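Local coordinates for malonyl CoA-acyl carrier protein transacylase (Burkholderia pseudomallei, PDB 3G87), which probably transfers the malonyl group of malonyl-CoA to the holo acyl carrier protein, releasing free CoA, at residues N156-S161 / V249-S254; S225-R230 / I245-R250; L66-A71 / T109-V114; L40-R45 / T59-P64. All coordinates share one frame; numbering follows the deposited sequence.

Overall arrangement
Followed from the N terminus, the chain illustrates how local closures build a two-part fold. Contact 4 comes first, folding the turn between helices 30-40 and 44-50 onto the start of helix 59-81. Contact 3 then packs that helix against helix 107-123; the two contacts run in series and touch, their centres about 9 Å apart. The chain builds the antiparallel sheet of 127-188. Contact 1 brings that sheet's edge strand 153-159 to helix 251-264, and contact 2, which closes the 225-250 loop, is nested within its span. Contacts 1 and 2 share V249 and R250; contact 1 lies about 23 and 27 Å, and contact 2 about 19 and 24 Å, from contacts 3 and 4, centre to centre.

Contact 1 (N156-S161 / V249-S254); sequences NDNTPS and VRWCES
The W251 indole is met at its edge, near the ring plane, by the backbone carbonyl of N158, whose O lies 3.6 Å from W251 CD1. The N158 amide, its plane turned 77° from the indole, rests OD1 against W251 CB at 3.7 Å; the same OD1 is hydrogen-bonded to NE2 of H91, whose ring also meets the indole. R250 offers the edge of its guanidinium to E253: NE and NH2 bind one carboxylate oxygen each, in the guanidinium plane but from above that of the carboxylate, and NH2 to E253 OE2 is a salt bridge of 2.6 Å. Two nearly straight backbone bonds join the segments, D157 N to V249 O (2.9 Å) and C252 N to D157 O (3.0 Å). One water donates to D157 OD2 and E253 OE1 and accepts from E253 N, bridging two carboxylates whose like charges it probably eases. C252 SG, anti to its own backbone N (chi1 178°), is swung against P160 CD at 3.9 Å. V249 forms a single beta bridge with N156 on edge strand 153-159, linking the ferredoxin-like small subdomain to the large alpha/beta subdomain of the acyltransferase fold.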
loop_
_atom_site.group_PDB
_atom_site.type_symbol
_atom_site.label_atom_id
_atom_site.label_comp_id
_atom_site.label_asym_id
_atom_site.label_seq_id
_atom_site.Cartn_x
_atom_site.Cartn_y
_atom_site.Cartn_z
ATOM N N ASN A 156 4.908 1.389 -8.847
ATOM C CA ASN A 156 5.192 2.134 -7.625
ATOM C C ASN A 156 6.272 3.161 -7.896
ATOM O O ASN A 156 7.304 2.826 -8.405
ATOM C CB ASN A 156 5.795 1.232 -6.531
ATOM C CG ASN A 156 4.838 0.189 -5.968
ATOM O OD1 ASN A 156 3.685 0.012 -6.423
ATOM N ND2 ASN A 156 5.317 -0.514 -4.920
ATOM N N ASP A 157 6.069 4.417 -7.535
ATOM C CA ASP A 157 7.192 5.312 -7.499
ATOM C C ASP A 157 7.433 5.591 -6.033
ATOM O O ASP A 157 6.721 6.389 -5.423
ATOM C CB ASP A 157 6.908 6.598 -8.259
ATOM C CG ASP A 157 7.999 7.636 -8.041
ATOM O OD1 ASP A 157 9.174 7.277 -7.705
ATOM O OD2 ASP A 157 7.662 8.820 -8.159
ATOM N N ASN A 158 8.427 4.908 -5.485
ATOM C CA ASN A 158 8.625 4.839 -4.047
ATOM C C ASN A 158 9.600 5.874 -3.463
ATOM O O ASN A 158 9.337 6.464 -2.403
ATOM C CB ASN A 158 9.028 3.405 -3.654
ATOM C CG ASN A 158 7.842 2.502 -3.586
ATOM O OD1 ASN A 158 6.735 2.970 -3.372
ATOM N ND2 ASN A 158 8.038 1.212 -3.811
ATOM N N THR A 159 10.723 6.054 -4.132
ATOM C CA THR A 159 11.695 7.124 -3.810
ATOM C C THR A 159 12.356 7.417 -5.126
ATOM O O THR A 159 12.212 6.606 -6.033
ATOM C CB THR A 159 12.793 6.709 -2.778
ATOM O OG1 THR A 159 13.867 6.034 -3.451
ATOM C CG2 THR A 159 12.203 5.825 -1.636
ATOM N N PRO A 160 13.104 8.480 -5.256
ATOM C CA PRO A 160 13.699 8.761 -6.545
ATOM C C PRO A 160 14.583 7.682 -7.136
ATOM O O PRO A 160 14.706 7.617 -8.339
ATOM C CB PRO A 160 14.424 10.043 -6.297
ATOM C CG PRO A 160 13.634 10.658 -5.252
ATOM C CD PRO A 160 13.305 9.602 -4.347
ATOM N N SER A 161 15.120 6.820 -6.306
ATOM C CA SER A 161 15.939 5.720 -6.739
ATOM C C SER A 161 15.312 4.376 -6.528
ATOM O O SER A 161 15.986 3.393 -6.602
ATOM C CB SER A 161 17.243 5.734 -6.006
ATOM O OG SER A 161 17.010 5.797 -4.630
ATOM N N VAL A 249 1.230 3.727 -7.899
ATOM C CA VAL A 249 1.150 4.201 -6.543
ATOM C C VAL A 249 2.140 5.327 -6.469
ATOM O O VAL A 249 3.365 5.134 -6.693
ATOM C CB VAL A 249 1.555 3.114 -5.549
ATOM C CG1 VAL A 249 1.768 3.703 -4.156
ATOM C CG2 VAL A 249 0.513 2.003 -5.509
ATOM N N ARG A 250 1.656 6.510 -6.136
ATOM C CA ARG A 250 2.576 7.659 -6.199
ATOM C C ARG A 250 3.025 8.030 -4.822
ATOM O O ARG A 250 2.742 9.128 -4.321
ATOM C CB ARG A 250 1.934 8.815 -6.940
ATOM C CG ARG A 250 1.953 8.564 -8.484
ATOM C CD ARG A 250 0.925 9.481 -9.211
ATOM N NE ARG A 250 1.367 10.860 -9.306
ATOM C CZ ARG A 250 0.583 11.870 -9.687
ATOM N NH1 ARG A 250 -0.691 11.654 -9.956
ATOM N NH2 ARG A 250 1.067 13.109 -9.760
ATOM N N TRP A 251 3.778 7.133 -4.230
ATOM C CA TRP A 251 4.294 7.263 -2.912
ATOM C C TRP A 251 5.222 8.441 -2.640
ATOM O O TRP A 251 4.989 9.173 -1.712
ATOM C CB TRP A 251 4.873 5.962 -2.416
ATOM C CG TRP A 251 5.159 6.039 -1.018
ATOM C CD1 TRP A 251 6.365 6.175 -0.453
ATOM C CD2 TRP A 251 4.223 6.088 0.030
ATOM N NE1 TRP A 251 6.259 6.269 0.852
ATOM C CE2 TRP A 251 4.948 6.222 1.197
ATOM C CE3 TRP A 251 2.836 5.997 0.100
ATOM C CZ2 TRP A 251 4.352 6.267 2.421
ATOM C CZ3 TRP A 251 2.249 6.052 1.293
ATOM C CH2 TRP A 251 2.997 6.189 2.454
ATOM N N CYS A 252 6.269 8.581 -3.442
ATOM C CA CYS A 252 7.238 9.645 -3.367
ATOM C C CYS A 252 6.603 11.015 -3.422
ATOM O O CYS A 252 6.856 11.825 -2.609
ATOM C CB CYS A 252 8.363 9.466 -4.424
ATOM S SG CYS A 252 9.615 10.718 -4.494
ATOM N N GLU A 253 5.769 11.227 -4.416
ATOM C CA GLU A 253 5.021 12.449 -4.603
ATOM C C GLU A 253 4.041 12.698 -3.489
ATOM O O GLU A 253 3.744 13.774 -3.202
ATOM C CB GLU A 253 4.237 12.425 -5.912
ATOM C CG GLU A 253 4.933 12.859 -7.150
ATOM C CD GLU A 253 4.130 12.564 -8.397
ATOM O OE1 GLU A 253 4.018 11.418 -8.778
ATOM O OE2 GLU A 253 3.566 13.468 -8.968
ATOM N N SER A 254 3.540 11.676 -2.864
ATOM C CA SER A 254 2.622 11.855 -1.767
ATOM C C SER A 254 3.339 12.367 -0.533
ATOM O O SER A 254 2.941 13.292 0.060
ATOM C CB SER A 254 1.882 10.551 -1.485
ATOM O OG SER A 254 1.026 10.185 -2.493
HETATM O O HOH W 1 5.349 9.419 -6.926
#

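Contact 2 (S225-R230 / I245-R250); sequences SNVSAR and IASPVR
N226 lies alongside V249, the two side chains pointing the same way, with the amide carbon CG of N226 resting 3.8 Å from V249 CG1. This is the neighbourhood of the GxSxG pattern that, in acyltransferases of this family, probably marks the nucleophile elbow: N226 OD1 accepts from the backbone N of S92 and ND2 donates to G90 O, so both ends of the amide are held and its rotation is fixed, while V249 covers its flank. Backbone and side chain of R250 then secure the loop after strand 223-224. R250 N donates to N226 O (3.0 Å), and NH1 donates to V227 O (3.1 Å), each arriving in the carbonyl plane on a lone pair, though V227 O is tilted 21° from the guanidinium plane. The second bond depends on a bend in the arginine chain at chi3 (75°), which brings the guanidinium back over the loop. A229 CB sits over one face of that group, toward its rim, 4.2 Å above the plane; the loop reaches this point through the positive phi of A229 (59°). With its salt bridge to E253, the arginine also ties the loop to helix 251-264. At the other end of the contact V227 CG1 packs 4.1 Å from S247 OG. V227 O has a further partner: a water donates to it at 2.6 Å and to P248 O at 2.7 Å, bridging the two backbones.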
loop_
_atom_site.group_PDB
_atom_site.type_symbol
_atom_site.label_atom_id
_atom_site.label_comp_id
_atom_site.label_asym_id
_atom_site.label_seq_id
_atom_site.Cartn_x
_atom_site.Cartn_y
_atom_site.Cartn_z
ATOM N N SER A 225 -4.096 10.472 -1.418
ATOM C CA SER A 225 -4.476 9.384 -2.251
ATOM C C SER A 225 -3.296 8.924 -3.090
ATOM O O SER A 225 -2.585 9.742 -3.655
ATOM C CB SER A 225 -5.649 9.837 -3.120
ATOM O OG SER A 225 -5.608 9.242 -4.405
ATOM N N ASN A 226 -3.133 7.629 -3.225
ATOM C CA ASN A 226 -2.095 7.015 -4.017
ATOM C C ASN A 226 -2.163 7.371 -5.487
ATOM O O ASN A 226 -1.175 7.422 -6.134
ATOM C CB ASN A 226 -2.144 5.491 -3.924
ATOM C CG ASN A 226 -1.498 4.897 -2.686
ATOM O OD1 ASN A 226 -1.656 3.748 -2.470
ATOM N ND2 ASN A 226 -0.809 5.650 -1.913
ATOM N N VAL A 227 -3.372 7.579 -5.982
ATOM C CA VAL A 227 -3.605 7.818 -7.434
ATOM C C VAL A 227 -3.139 9.208 -7.811
ATOM O O VAL A 227 -2.458 9.359 -8.833
ATOM C CB VAL A 227 -5.090 7.609 -7.818
ATOM C CG1 VAL A 227 -5.393 7.943 -9.292
ATOM C CG2 VAL A 227 -5.481 6.135 -7.530
ATOM N N SER A 228 -3.501 10.206 -6.984
ATOM C CA SER A 228 -3.250 11.613 -7.257
ATOM C C SER A 228 -2.103 12.268 -6.489
ATOM O O SER A 228 -1.716 13.406 -6.777
ATOM C CB SER A 228 -4.517 12.398 -6.935
ATOM O OG SER A 228 -4.722 12.372 -5.524
ATOM N N ALA A 229 -1.594 11.589 -5.476
ATOM C CA ALA A 229 -0.619 12.187 -4.613
ATOM C C ALA A 229 -1.188 13.457 -3.958
ATOM O O ALA A 229 -0.443 14.367 -3.561
ATOM C CB ALA A 229 0.659 12.482 -5.404
ATOM N N ARG A 230 -2.513 13.509 -3.809
ATOM C CA ARG A 230 -3.155 14.672 -3.201
ATOM C C ARG A 230 -4.287 14.195 -2.270
ATOM O O ARG A 230 -4.706 13.053 -2.374
ATOM C CB ARG A 230 -3.706 15.610 -4.293
ATOM C CG ARG A 230 -2.666 16.342 -5.182
ATOM C CD ARG A 230 -1.850 17.313 -4.361
ATOM N NE ARG A 230 -0.892 18.107 -5.136
ATOM C CZ ARG A 230 0.331 17.711 -5.492
ATOM N NH1 ARG A 230 0.813 16.494 -5.194
ATOM N NH2 ARG A 230 1.087 18.542 -6.189
ATOM N N ILE A 245 -6.318 0.760 -7.961
ATOM C CA ILE A 245 -5.941 -0.568 -8.374
ATOM C C ILE A 245 -5.207 -0.698 -9.699
ATOM O O ILE A 245 -4.318 -1.468 -9.811
ATOM C CB ILE A 245 -7.192 -1.501 -8.350
ATOM C CG1 ILE A 245 -7.478 -1.996 -6.965
ATOM C CG2 ILE A 245 -7.055 -2.641 -9.263
ATOM C CD1 ILE A 245 -8.857 -2.311 -6.748
ATOM N N ALA A 246 -5.609 0.054 -10.700
ATOM C CA ALA A 246 -4.957 -0.016 -11.977
ATOM C C ALA A 246 -3.971 1.122 -12.282
ATOM O O ALA A 246 -3.452 1.203 -13.352
ATOM C CB ALA A 246 -5.964 -0.162 -13.069
ATOM N N SER A 247 -3.721 1.961 -11.296
ATOM C CA SER A 247 -2.916 3.143 -11.434
ATOM C C SER A 247 -1.618 2.994 -10.677
ATOM O O SER A 247 -1.574 2.288 -9.754
ATOM C CB SER A 247 -3.683 4.319 -10.887
ATOM O OG SER A 247 -4.571 4.803 -11.821
ATOM N N PRO A 248 -0.563 3.684 -11.054
ATOM C CA PRO A 248 0.656 3.605 -10.211
ATOM C C PRO A 248 0.503 4.251 -8.842
ATOM O O PRO A 248 -0.275 5.190 -8.641
ATOM C CB PRO A 248 1.749 4.308 -11.045
ATOM C CG PRO A 248 1.045 4.921 -12.204
ATOM C CD PRO A 248 -0.331 4.323 -12.364
ATOM N N VAL A 249 1.230 3.727 -7.899
ATOM C CA VAL A 249 1.150 4.201 -6.543
ATOM C C VAL A 249 2.140 5.327 -6.469
ATOM O O VAL A 249 3.365 5.134 -6.693
ATOM C CB VAL A 249 1.555 3.114 -5.549
ATOM C CG1 VAL A 249 1.768 3.703 -4.156
ATOM C CG2 VAL A 249 0.513 2.003 -5.509
ATOM N N ARG A 250 1.656 6.510 -6.136
ATOM C CA ARG A 250 2.576 7.659 -6.199
ATOM C C ARG A 250 3.025 8.030 -4.822
ATOM O O ARG A 250 2.742 9.128 -4.321
ATOM C CB ARG A 250 1.934 8.815 -6.940
ATOM C CG ARG A 250 1.953 8.564 -8.484
ATOM C CD ARG A 250 0.925 9.481 -9.211
ATOM N NE ARG A 250 1.367 10.860 -9.306
ATOM C CZ ARG A 250 0.583 11.870 -9.687
ATOM N NH1 ARG A 250 -0.691 11.654 -9.956
ATOM N NH2 ARG A 250 1.067 13.109 -9.760
HETATM O O HOH W 2 -1.437 7.262 -10.002
#

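Contact 3 (L66-A71 / T109-V114); sequences LYVVNA and TGLKLV
Y67 projects from helix 59-81 straight at helix 107-123, entering it much as a knob enters a hole: its ring rests among G110, L111 and V114, and its hydroxyl bonds to F107 O. The two helices belong to the large alpha/beta subdomain of the acyltransferase fold and run nearly antiparallel, their short segments at 154° with axes 10.4 Å apart, a distance that the tyrosine spans. The ring is aimed across the gap because its CG stands anti to the backbone N (chi1 175°). Its two long sides meet different residues. On the CD1 side V114 CG2 approaches obliquely, 3.9 Å from CD1; on the other side L111 CB lies 3.7 Å from CE2, the leucine slanting across the ring. G110 O stands over one ring face, displaced toward the rim. Beyond the ring, V68 CG2 touches L111 CD1 at 3.8 Å, so this leucine serves both residues: its CB meets the tyrosine ring, while its CD1 methyl touches both the ring at CD2 and the valine. Helix 94-101 adds to the surroundings of the tyrosine through F96 and L100, and L111 leans also on A36, V39 and L40 of helix 30-40, which makes the interface part of a buried helical layer. No hydrogen bond joins the two segments themselves, yet the buried phenol is satisfied by F107 O, three residues before G110. Since G110 carries no side chain, the hydroxyl can settle directly on the helix backbone, with Y67 OH 3.3 Å from G110 CA.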
loop_
_atom_site.group_PDB
_atom_site.type_symbol
_atom_site.label_atom_id
_atom_site.label_comp_id
_atom_site.label_asym_id
_atom_site.label_seq_id
_atom_site.Cartn_x
_atom_site.Cartn_y
_atom_site.Cartn_z
ATOM N N LEU A 66 -2.302 -7.728 6.455
ATOM C CA LEU A 66 -1.813 -6.360 6.587
ATOM C C LEU A 66 -2.829 -5.427 7.213
ATOM O O LEU A 66 -2.524 -4.741 8.194
ATOM C CB LEU A 66 -1.393 -5.828 5.220
ATOM C CG LEU A 66 -0.145 -6.526 4.664
ATOM C CD1 LEU A 66 0.045 -6.112 3.193
ATOM C CD2 LEU A 66 1.118 -6.243 5.511
ATOM N N TYR A 67 -4.038 -5.435 6.667
ATOM C CA TYR A 67 -5.083 -4.532 7.100
ATOM C C TYR A 67 -5.354 -4.660 8.585
ATOM O O TYR A 67 -5.447 -3.648 9.289
ATOM C CB TYR A 67 -6.391 -4.773 6.303
ATOM C CG TYR A 67 -7.592 -3.939 6.785
ATOM C CD1 TYR A 67 -7.791 -2.619 6.327
ATOM C CD2 TYR A 67 -8.512 -4.464 7.693
ATOM C CE1 TYR A 67 -8.878 -1.852 6.756
ATOM C CE2 TYR A 67 -9.596 -3.689 8.178
ATOM C CZ TYR A 67 -9.794 -2.405 7.675
ATOM O OH TYR A 67 -10.864 -1.650 8.118
ATOM N N VAL A 68 -5.508 -5.891 9.058
ATOM C CA VAL A 68 -5.902 -6.100 10.455
ATOM C C VAL A 68 -4.728 -5.757 11.371
ATOM O O VAL A 68 -4.886 -5.089 12.404
ATOM C CB VAL A 68 -6.389 -7.544 10.696
ATOM C CG1 VAL A 68 -6.764 -7.729 12.140
ATOM C CG2 VAL A 68 -7.590 -7.853 9.793
ATOM N N VAL A 69 -3.529 -6.180 10.976
ATOM C CA VAL A 69 -2.361 -5.807 11.746
ATOM C C VAL A 69 -2.137 -4.294 11.738
ATOM O O VAL A 69 -1.915 -3.675 12.825
ATOM C CB VAL A 69 -1.144 -6.645 11.391
ATOM C CG1 VAL A 69 0.102 -6.133 12.119
ATOM C CG2 VAL A 69 -1.439 -8.185 11.775
ATOM N N ASN A 70 -2.238 -3.667 10.575
ATOM C CA ASN A 70 -2.098 -2.226 10.554
ATOM C C ASN A 70 -3.142 -1.596 11.481
ATOM O O ASN A 70 -2.825 -0.711 12.262
ATOM C CB ASN A 70 -2.292 -1.682 9.134
ATOM C CG ASN A 70 -1.155 -2.013 8.216
ATOM O OD1 ASN A 70 -0.132 -2.616 8.613
ATOM N ND2 ASN A 70 -1.313 -1.623 6.950
ATOM N N ALA A 71 -4.398 -2.003 11.369
ATOM C CA ALA A 71 -5.454 -1.445 12.222
ATOM C C ALA A 71 -5.204 -1.603 13.718
ATOM O O ALA A 71 -5.379 -0.673 14.490
ATOM C CB ALA A 71 -6.786 -2.103 11.876
ATOM N N THR A 109 -16.070 -2.916 7.790
ATOM C CA THR A 109 -16.400 -2.554 6.456
ATOM C C THR A 109 -15.134 -2.478 5.621
ATOM O O THR A 109 -15.143 -2.879 4.518
ATOM C CB THR A 109 -17.211 -1.259 6.396
ATOM O OG1 THR A 109 -18.435 -1.426 7.057
ATOM C CG2 THR A 109 -17.515 -0.894 5.016
ATOM N N GLY A 110 -14.047 -1.996 6.179
ATOM C CA GLY A 110 -12.768 -1.947 5.476
ATOM C C GLY A 110 -12.264 -3.348 5.190
ATOM O O GLY A 110 -11.786 -3.631 4.074
ATOM N N LEU A 111 -12.426 -4.251 6.161
ATOM C CA LEU A 111 -11.958 -5.594 6.008
ATOM C C LEU A 111 -12.778 -6.242 4.899
ATOM O O LEU A 111 -12.224 -6.889 4.002
ATOM C CB LEU A 111 -12.002 -6.371 7.331
ATOM C CG LEU A 111 -11.556 -7.851 7.305
ATOM C CD1 LEU A 111 -10.068 -8.015 6.851
ATOM C CD2 LEU A 111 -11.759 -8.487 8.645
ATOM N N LYS A 112 -14.091 -6.011 4.899
ATOM C CA LYS A 112 -14.893 -6.480 3.785
ATOM C C LYS A 112 -14.431 -5.942 2.427
ATOM O O LYS A 112 -14.366 -6.710 1.436
ATOM C CB LYS A 112 -16.365 -6.138 4.004
ATOM C CG LYS A 112 -17.083 -7.056 4.964
ATOM C CD LYS A 112 -18.267 -6.291 5.481
ATOM C CE LYS A 112 -19.411 -7.199 5.816
ATOM N NZ LYS A 112 -20.231 -6.667 6.960
ATOM N N LEU A 113 -14.101 -4.651 2.351
ATOM C CA LEU A 113 -13.586 -4.149 1.087
ATOM C C LEU A 113 -12.268 -4.830 0.681
ATOM O O LEU A 113 -12.083 -5.122 -0.507
ATOM C CB LEU A 113 -13.422 -2.638 1.101
ATOM C CG LEU A 113 -14.644 -1.742 1.358
ATOM C CD1 LEU A 113 -14.107 -0.314 1.555
ATOM C CD2 LEU A 113 -15.769 -1.761 0.235
ATOM N N VAL A 114 -11.403 -5.072 1.655
ATOM C CA VAL A 114 -10.091 -5.652 1.469
ATOM C C VAL A 114 -10.109 -7.095 0.961
ATOM O O VAL A 114 -9.410 -7.426 0.083
ATOM C CB VAL A 114 -9.212 -5.488 2.714
ATOM C CG1 VAL A 114 -8.083 -6.360 2.681
ATOM C CG2 VAL A 114 -8.753 -4.104 2.890
#

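Contact 4 (L40-R45 / T59-P64); sequences LGYSIR and TQFTQP
Y42 reaches over to the first turns of helix 59-81 and brings its hydroxyl to the edge of the F61 ring, OH lying 3.6 Å from F61 CD1 and near that ring's plane. The two aromatic rings meet obliquely, their planes 58° apart and their centroids separated by 5.6 Å. Y42 CG sits in the crowded position between backbone N and carbonyl carbon (chi1 56°), and the ring packs against L40, whose CB stands over the ring centre, with the hydroxyl directed at F61 and P64. G41, with its positive phi just after helix 30-40, probably helps bring L40 and Y42 together. F61 CG lies anti to its carbonyl carbon (chi1 -61°), and the phenyl group turns toward the tyrosine. P64 supplies the third surface: its CB meets L40 CD2 at 3.8 Å and the tyrosine OH at 3.9 Å, the phenol crossing the pyrrolidine at about a right angle. I44 extends CD1 to 4.0 Å from P64 O. A water lies in the plane of the tyrosine ring, 2.7 Å from Y42 OH, and donates to Q60 O at 2.9 Å, giving this otherwise apolar meeting a polar link. L47 of helix 44-50 touches both aromatic side chains, and L111 of helix 107-123 touches both L40 and P64, so the turn after helix 30-40 lies where helices 44-50, 59-81 and 107-123 meet.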
loop_
_atom_site.group_PDB
_atom_site.type_symbol
_atom_site.label_atom_id
_atom_site.label_comp_id
_atom_site.label_asym_id
_atom_site.label_seq_id
_atom_site.Cartn_x
_atom_site.Cartn_y
_atom_site.Cartn_z
ATOM N N LEU A 40 -13.995 -13.111 7.444
ATOM C CA LEU A 40 -13.041 -13.799 6.620
ATOM C C LEU A 40 -13.300 -15.302 6.545
ATOM O O LEU A 40 -13.012 -15.928 5.505
ATOM C CB LEU A 40 -11.658 -13.556 7.209
ATOM C CG LEU A 40 -11.052 -12.178 6.961
ATOM C CD1 LEU A 40 -9.848 -12.075 7.833
ATOM C CD2 LEU A 40 -10.616 -11.930 5.515
ATOM N N GLY A 41 -13.860 -15.875 7.614
ATOM C CA GLY A 41 -14.145 -17.299 7.637
ATOM C C GLY A 41 -12.907 -18.124 7.975
ATOM O O GLY A 41 -12.880 -19.319 7.732
ATOM N N TYR A 42 -11.883 -17.500 8.567
ATOM C CA TYR A 42 -10.729 -18.237 9.099
ATOM C C TYR A 42 -10.080 -17.418 10.197
ATOM O O TYR A 42 -10.450 -16.249 10.403
ATOM C CB TYR A 42 -9.732 -18.564 7.981
ATOM C CG TYR A 42 -9.225 -17.381 7.200
ATOM C CD1 TYR A 42 -8.275 -16.507 7.768
ATOM C CD2 TYR A 42 -9.653 -17.151 5.899
ATOM C CE1 TYR A 42 -7.786 -15.426 7.089
ATOM C CE2 TYR A 42 -9.173 -16.081 5.193
ATOM C CZ TYR A 42 -8.222 -15.204 5.800
ATOM O OH TYR A 42 -7.706 -14.125 5.121
ATOM N N SER A 43 -9.123 -17.992 10.918
ATOM C CA SER A 43 -8.527 -17.263 12.028
ATOM C C SER A 43 -7.474 -16.295 11.517
ATOM O O SER A 43 -6.508 -16.709 10.904
ATOM C CB SER A 43 -7.884 -18.210 13.039
ATOM O OG SER A 43 -7.355 -17.465 14.159
ATOM N N ILE A 44 -7.672 -15.009 11.761
ATOM C CA ILE A 44 -6.729 -14.014 11.336
ATOM C C ILE A 44 -5.436 -14.137 12.160
ATOM O O ILE A 44 -4.326 -13.864 11.674
ATOM C CB ILE A 44 -7.398 -12.588 11.395
ATOM C CG1 ILE A 44 -6.496 -11.512 10.789
ATOM C CG2 ILE A 44 -7.704 -12.155 12.799
ATOM C CD1 ILE A 44 -6.090 -11.719 9.318
ATOM N N ARG A 45 -5.584 -14.573 13.419
ATOM C CA ARG A 45 -4.435 -14.620 14.331
ATOM C C ARG A 45 -3.525 -15.761 13.924
ATOM O O ARG A 45 -2.311 -15.616 13.950
ATOM C CB ARG A 45 -4.869 -14.786 15.809
ATOM C CG ARG A 45 -3.651 -14.761 16.761
ATOM C CD ARG A 45 -3.992 -15.317 18.147
ATOM N NE ARG A 45 -2.863 -15.145 19.046
ATOM C CZ ARG A 45 -1.819 -15.942 19.127
ATOM N NH1 ARG A 45 -1.767 -17.046 18.396
ATOM N NH2 ARG A 45 -0.827 -15.619 19.975
ATOM N N THR A 59 -1.573 -13.101 -2.260
ATOM C CA THR A 59 -2.256 -11.783 -2.093
ATOM C C THR A 59 -3.672 -11.883 -1.462
ATOM O O THR A 59 -4.121 -10.979 -0.817
ATOM C CB THR A 59 -2.208 -10.909 -3.459
ATOM O OG1 THR A 59 -2.348 -9.488 -3.199
ATOM C CG2 THR A 59 -3.271 -11.329 -4.417
ATOM N N GLN A 60 -4.368 -13.000 -1.620
ATOM C CA GLN A 60 -5.722 -13.046 -1.070
ATOM C C GLN A 60 -5.648 -13.106 0.438
ATOM O O GLN A 60 -6.570 -12.732 1.094
ATOM C CB GLN A 60 -6.563 -14.192 -1.687
ATOM C CG GLN A 60 -6.012 -15.615 -1.484
ATOM C CD GLN A 60 -4.888 -15.999 -2.475
ATOM O OE1 GLN A 60 -4.052 -15.161 -2.892
ATOM N NE2 GLN A 60 -4.875 -17.274 -2.854
ATOM N N PHE A 61 -4.503 -13.520 0.971
ATOM C CA PHE A 61 -4.284 -13.578 2.421
ATOM C C PHE A 61 -3.396 -12.434 2.930
ATOM O O PHE A 61 -3.659 -11.840 3.969
ATOM C CB PHE A 61 -3.649 -14.932 2.850
ATOM C CG PHE A 61 -4.508 -16.151 2.528
ATOM C CD1 PHE A 61 -5.623 -16.457 3.301
ATOM C CD2 PHE A 61 -4.183 -16.991 1.451
ATOM C CE1 PHE A 61 -6.417 -17.555 2.980
ATOM C CE2 PHE A 61 -4.952 -18.082 1.149
ATOM C CZ PHE A 61 -6.077 -18.358 1.885
ATOM N N THR A 62 -2.365 -12.109 2.216
ATOM C CA THR A 62 -1.527 -10.989 2.574
ATOM C C THR A 62 -2.275 -9.716 2.947
ATOM O O THR A 62 -1.931 -9.047 3.869
ATOM C CB THR A 62 -0.612 -10.623 1.422
ATOM O OG1 THR A 62 -0.003 -11.774 0.907
ATOM C CG2 THR A 62 0.442 -9.723 1.901
ATOM N N GLN A 63 -3.294 -9.419 2.171
ATOM C CA GLN A 63 -4.018 -8.175 2.237
ATOM C C GLN A 63 -4.888 -8.012 3.483
ATOM O O GLN A 63 -4.772 -7.020 4.143
ATOM C CB GLN A 63 -4.757 -7.923 0.937
ATOM C CG GLN A 63 -3.913 -7.340 -0.187
ATOM C CD GLN A 63 -4.711 -6.845 -1.339
ATOM O OE1 GLN A 63 -4.495 -7.239 -2.445
ATOM N NE2 GLN A 63 -5.656 -6.003 -1.079
ATOM N N PRO A 64 -5.694 -9.015 3.812
ATOM C CA PRO A 64 -6.400 -9.006 5.072
ATOM C C PRO A 64 -5.478 -9.032 6.249
ATOM O O PRO A 64 -5.793 -8.386 7.175
ATOM C CB PRO A 64 -7.218 -10.272 5.011
ATOM C CG PRO A 64 -7.372 -10.529 3.677
ATOM C CD PRO A 64 -6.186 -10.121 2.999
HETATM O O HOH W 3 -8.696 -13.923 2.615
#